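Local coordinates for protein HPV18 E7 (Human papillomavirus type 18, PDB 6IWD) that probably drives quiescent host cells into the cell cycle so that viral genomes can be replicated, this chain being its zinc-binding C-terminal domain, at residues B[11-24]-B[37-51]. Sequence-based numbering, arbitrary orientation.
Sequences MLCMCCKCEARIEL and QQLFLNTLSFVCPWC. With ZN (zinc ion), chain F; PO4 (phosphate ion), chain E.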
# COMPACT_ATOMS: atom_id res chain seq x y z
N MET B 11 1.05 -15.24 -4.38
CA MET B 11 -0.29 -14.72 -4.16
C MET B 11 -1.24 -15.39 -5.13
O MET B 11 -1.09 -15.26 -6.35
CB MET B 11 -0.33 -13.20 -4.36
CG MET B 11 0.50 -12.41 -3.37
SD MET B 11 -0.33 -12.21 -1.79
CE MET B 11 -1.88 -11.48 -2.31
N LEU B 12 -2.23 -16.11 -4.60
CA LEU B 12 -3.31 -16.67 -5.40
C LEU B 12 -4.51 -15.73 -5.37
O LEU B 12 -4.93 -15.28 -4.31
CB LEU B 12 -3.73 -18.05 -4.89
CG LEU B 12 -2.71 -19.16 -5.15
CD1 LEU B 12 -2.81 -20.24 -4.08
CD2 LEU B 12 -2.94 -19.74 -6.54
N CYS B 13 -5.04 -15.42 -6.55
CA CYS B 13 -6.21 -14.56 -6.63
C CYS B 13 -7.03 -15.02 -7.83
O CYS B 13 -6.65 -15.93 -8.56
CB CYS B 13 -5.82 -13.08 -6.72
SG CYS B 13 -4.72 -12.63 -8.12
N MET B 14 -8.17 -14.36 -8.03
CA MET B 14 -9.09 -14.67 -9.11
C MET B 14 -9.11 -13.51 -10.11
O MET B 14 -9.09 -12.34 -9.71
CB MET B 14 -10.50 -14.92 -8.57
CG MET B 14 -11.50 -15.49 -9.57
SD MET B 14 -13.23 -15.48 -8.99
CE MET B 14 -13.49 -13.72 -8.78
N CYS B 15 -9.12 -13.84 -11.40
CA CYS B 15 -9.33 -12.81 -12.41
C CYS B 15 -10.67 -12.13 -12.19
O CYS B 15 -11.69 -12.78 -11.93
CB CYS B 15 -9.27 -13.40 -13.81
SG CYS B 15 -9.68 -12.19 -15.10
N CYS B 16 -10.68 -10.80 -12.28
CA CYS B 16 -11.92 -10.07 -12.05
C CYS B 16 -12.86 -10.12 -13.24
O CYS B 16 -13.94 -9.52 -13.18
CB CYS B 16 -11.62 -8.62 -11.68
SG CYS B 16 -10.70 -7.67 -12.91
N LYS B 17 -12.49 -10.82 -14.32
CA LYS B 17 -13.35 -10.91 -15.49
C LYS B 17 -13.86 -12.31 -15.78
O LYS B 17 -14.93 -12.44 -16.39
CB LYS B 17 -12.60 -10.41 -16.74
CG LYS B 17 -12.21 -8.95 -16.68
CD LYS B 17 -13.43 -8.07 -16.45
CE LYS B 17 -13.10 -6.93 -15.50
NZ LYS B 17 -14.20 -6.64 -14.53
N CYS B 18 -13.16 -13.37 -15.34
CA CYS B 18 -13.48 -14.70 -15.85
C CYS B 18 -13.34 -15.84 -14.85
O CYS B 18 -13.40 -17.00 -15.26
CB CYS B 18 -12.60 -15.02 -17.06
SG CYS B 18 -10.99 -15.66 -16.58
N GLU B 19 -13.12 -15.56 -13.56
CA GLU B 19 -13.09 -16.57 -12.51
C GLU B 19 -11.85 -17.47 -12.56
O GLU B 19 -11.68 -18.31 -11.67
CB GLU B 19 -14.34 -17.47 -12.54
CG GLU B 19 -14.99 -17.77 -11.20
CD GLU B 19 -16.41 -18.32 -11.37
OE1 GLU B 19 -16.73 -19.37 -10.76
OE2 GLU B 19 -17.19 -17.70 -12.11
N ALA B 20 -10.98 -17.33 -13.55
CA ALA B 20 -9.76 -18.13 -13.57
C ALA B 20 -8.83 -17.71 -12.44
O ALA B 20 -8.79 -16.54 -12.04
CB ALA B 20 -9.03 -17.99 -14.91
N ARG B 21 -8.09 -18.68 -11.91
CA ARG B 21 -7.14 -18.41 -10.84
C ARG B 21 -5.84 -17.84 -11.40
O ARG B 21 -5.34 -18.28 -12.44
CB ARG B 21 -6.84 -19.69 -10.05
CG ARG B 21 -8.04 -20.26 -9.32
CD ARG B 21 -7.86 -21.74 -9.08
NE ARG B 21 -6.73 -22.01 -8.20
CZ ARG B 21 -6.85 -22.36 -6.92
NH1 ARG B 21 -8.06 -22.48 -6.38
NH2 ARG B 21 -5.77 -22.60 -6.19
N ILE B 22 -5.30 -16.85 -10.70
CA ILE B 22 -4.06 -16.19 -11.09
C ILE B 22 -3.03 -16.44 -10.00
O ILE B 22 -3.32 -16.25 -8.82
CB ILE B 22 -4.26 -14.68 -11.31
CG1 ILE B 22 -5.25 -14.43 -12.44
CG2 ILE B 22 -2.92 -13.99 -11.56
CD1 ILE B 22 -5.63 -12.97 -12.59
N GLU B 23 -1.84 -16.87 -10.40
CA GLU B 23 -0.73 -17.09 -9.49
C GLU B 23 0.30 -15.99 -9.73
O GLU B 23 0.91 -15.92 -10.80
CB GLU B 23 -0.12 -18.47 -9.73
CG GLU B 23 0.19 -19.26 -8.48
CD GLU B 23 0.29 -20.76 -8.74
OE1 GLU B 23 -0.68 -21.34 -9.28
OE2 GLU B 23 1.36 -21.34 -8.42
N LEU B 24 0.47 -15.11 -8.74
CA LEU B 24 1.48 -14.06 -8.78
C LEU B 24 2.61 -14.43 -7.84
O LEU B 24 2.37 -14.81 -6.69
CB LEU B 24 0.90 -12.70 -8.39
CG LEU B 24 -0.30 -12.20 -9.16
CD1 LEU B 24 -0.82 -10.94 -8.50
CD2 LEU B 24 0.09 -11.94 -10.61
N GLN B 37 -1.20 -7.43 0.08
CA GLN B 37 -2.39 -8.16 0.51
C GLN B 37 -3.55 -7.20 0.79
O GLN B 37 -4.68 -7.42 0.34
CB GLN B 37 -2.06 -9.01 1.75
CG GLN B 37 -1.13 -10.18 1.47
CD GLN B 37 -0.61 -10.85 2.74
OE1 GLN B 37 -0.52 -10.23 3.81
NE2 GLN B 37 -0.26 -12.13 2.63
N GLN B 38 -3.28 -6.11 1.51
CA GLN B 38 -4.34 -5.15 1.84
C GLN B 38 -4.98 -4.54 0.59
O GLN B 38 -6.18 -4.26 0.58
CB GLN B 38 -3.78 -4.06 2.77
CG GLN B 38 -4.80 -3.01 3.22
CD GLN B 38 -5.97 -3.63 3.98
OE1 GLN B 38 -5.78 -4.38 4.92
NE2 GLN B 38 -7.19 -3.31 3.56
N LEU B 39 -4.20 -4.37 -0.48
CA LEU B 39 -4.77 -3.80 -1.71
C LEU B 39 -5.85 -4.70 -2.29
O LEU B 39 -6.84 -4.20 -2.84
CB LEU B 39 -3.66 -3.53 -2.74
CG LEU B 39 -2.65 -2.46 -2.33
CD1 LEU B 39 -1.66 -2.13 -3.46
CD2 LEU B 39 -3.38 -1.21 -1.87
N PHE B 40 -5.68 -6.03 -2.19
CA PHE B 40 -6.73 -6.94 -2.64
C PHE B 40 -8.00 -6.79 -1.82
O PHE B 40 -9.09 -7.12 -2.30
CB PHE B 40 -6.26 -8.40 -2.56
CG PHE B 40 -5.28 -8.79 -3.64
CD1 PHE B 40 -3.92 -8.61 -3.46
CD2 PHE B 40 -5.73 -9.36 -4.82
CE1 PHE B 40 -3.01 -8.98 -4.45
CE2 PHE B 40 -4.83 -9.73 -5.81
CZ PHE B 40 -3.48 -9.54 -5.63
N LEU B 41 -7.87 -6.36 -0.57
CA LEU B 41 -9.03 -6.16 0.28
C LEU B 41 -9.64 -4.78 0.12
O LEU B 41 -10.70 -4.51 0.70
CB LEU B 41 -8.64 -6.40 1.74
CG LEU B 41 -8.21 -7.85 2.00
CD1 LEU B 41 -7.50 -7.93 3.34
CD2 LEU B 41 -9.46 -8.75 1.95
N ASN B 42 -8.98 -3.90 -0.63
CA ASN B 42 -9.57 -2.64 -1.05
C ASN B 42 -10.24 -2.84 -2.40
O ASN B 42 -11.31 -3.47 -2.48
CB ASN B 42 -8.49 -1.55 -1.10
CG ASN B 42 -7.82 -1.32 0.25
OD1 ASN B 42 -8.31 -1.77 1.28
ND2 ASN B 42 -6.71 -0.60 0.24
N THR B 43 -9.64 -2.31 -3.48
CA THR B 43 -10.22 -2.43 -4.81
C THR B 43 -9.33 -3.11 -5.84
O THR B 43 -9.79 -3.32 -6.97
CB THR B 43 -10.62 -1.05 -5.37
OG1 THR B 43 -9.45 -0.31 -5.73
CG2 THR B 43 -11.42 -0.26 -4.34
N LEU B 44 -8.09 -3.45 -5.51
CA LEU B 44 -7.15 -3.93 -6.53
C LEU B 44 -7.51 -5.35 -6.95
O LEU B 44 -7.61 -6.25 -6.11
CB LEU B 44 -5.72 -3.88 -6.00
CG LEU B 44 -4.60 -4.36 -6.93
CD1 LEU B 44 -4.41 -3.34 -8.04
CD2 LEU B 44 -3.27 -4.58 -6.18
N SER B 45 -7.69 -5.55 -8.25
CA SER B 45 -7.97 -6.84 -8.86
C SER B 45 -7.08 -7.03 -10.08
O SER B 45 -6.74 -6.06 -10.75
CB SER B 45 -9.45 -6.97 -9.30
OG SER B 45 -10.34 -6.92 -8.20
N PHE B 46 -6.73 -8.27 -10.37
CA PHE B 46 -5.92 -8.59 -11.53
C PHE B 46 -6.77 -9.20 -12.64
O PHE B 46 -7.78 -9.86 -12.39
CB PHE B 46 -4.78 -9.54 -11.17
CG PHE B 46 -3.65 -8.85 -10.48
CD1 PHE B 46 -3.75 -8.52 -9.14
CD2 PHE B 46 -2.51 -8.48 -11.19
CE1 PHE B 46 -2.71 -7.85 -8.50
CE2 PHE B 46 -1.47 -7.83 -10.57
CZ PHE B 46 -1.56 -7.51 -9.22
N VAL B 47 -6.35 -8.94 -13.88
CA VAL B 47 -6.98 -9.47 -15.08
C VAL B 47 -6.04 -10.53 -15.66
O VAL B 47 -4.85 -10.26 -15.86
CB VAL B 47 -7.25 -8.36 -16.11
CG1 VAL B 47 -7.98 -8.92 -17.31
CG2 VAL B 47 -8.05 -7.22 -15.47
N CYS B 48 -6.58 -11.72 -15.93
CA CYS B 48 -5.75 -12.80 -16.46
C CYS B 48 -5.27 -12.44 -17.86
O CYS B 48 -5.78 -11.51 -18.48
CB CYS B 48 -6.52 -14.12 -16.45
SG CYS B 48 -7.85 -14.34 -17.67
N PRO B 49 -4.23 -13.12 -18.36
CA PRO B 49 -3.71 -12.74 -19.68
C PRO B 49 -4.73 -12.87 -20.79
O PRO B 49 -4.77 -12.01 -21.69
CB PRO B 49 -2.53 -13.71 -19.88
CG PRO B 49 -2.09 -14.02 -18.49
CD PRO B 49 -3.36 -14.09 -17.68
N TRP B 50 -5.58 -13.90 -20.75
CA TRP B 50 -6.56 -14.07 -21.82
C TRP B 50 -7.54 -12.90 -21.86
O TRP B 50 -7.74 -12.29 -22.91
CB TRP B 50 -7.31 -15.39 -21.66
CG TRP B 50 -8.15 -15.66 -22.87
CD1 TRP B 50 -7.79 -16.40 -23.96
CD2 TRP B 50 -9.46 -15.16 -23.14
NE1 TRP B 50 -8.80 -16.39 -24.89
CE2 TRP B 50 -9.84 -15.64 -24.41
CE3 TRP B 50 -10.36 -14.36 -22.43
CZ2 TRP B 50 -11.07 -15.35 -24.98
CZ3 TRP B 50 -11.58 -14.07 -23.00
CH2 TRP B 50 -11.92 -14.57 -24.26
N CYS B 51 -8.15 -12.58 -20.72
CA CYS B 51 -9.07 -11.45 -20.66
C CYS B 51 -8.39 -10.13 -21.00
O CYS B 51 -9.07 -9.18 -21.40
CB CYS B 51 -9.71 -11.35 -19.28
SG CYS B 51 -10.83 -12.70 -18.94
ZN ZN F . -9.84 -13.78 -17.08
P PO4 E . -9.04 -23.27 -3.48
O1 PO4 E . -9.87 -23.14 -4.74
O2 PO4 E . -9.37 -24.54 -2.72
O3 PO4 E . -7.58 -23.29 -3.86
O4 PO4 E . -9.33 -22.08 -2.58
O HOH W 1 -7.45 -10.31 -8.62
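Where Cys15 and Val47 pass with their CA atoms 4.9 Å apart, backbone joins backbone: Cys16 N donates a hydrogen bond to Phe46 O, while strand 11-14 runs nearly parallel to helix 37-41, 14° between their axes. This is the beta-beta-alpha-beta-alpha fold of the E7 C-terminal domain, its zinc held by two CxxC pairs, one on the turn of the hairpin and the other at the start of the last helix. Cys15, Cys18, Cys48 and Cys51 bind zinc through their SG atoms, and thiolates suit the task because they can also accept backbone hydrogens. With SG swung anti to the backbone N (chi1 175°), Cys15 reaches zinc and accepts a nearly straight 3.2 Å hydrogen bond from Cys48 N, and another from Lys17 N; Cys48, at the N-cap, accepts from Cys51 N. Such donors probably temper the charge gathered on the sulfurs. Ile22 CD1 reaches past Phe46 O to Cys48, an apolar branch bordering the metal site.

Farther along, the hairpin meets helix 37-41 and strand 45-46 through apolar groups. The bent, flexible chain of Met11 brings CE to within 3.5 Å of Phe40 CE1, and Cys13, small enough to lie close beside both aromatic rings, sets its sulfur obliquely to Phe40 and Phe46. Phe36 also packs here, edge-to-face with Phe40. Strand 45-46 pairs with a strand of the second subunit, extending the sheet across the dimer. On the hairpin side, Leu24 touches the Phe40 ring at its edge but seats CD1 squarely over the Phe46 face, a CH-pi contact 3.6 Å from the ring centroid.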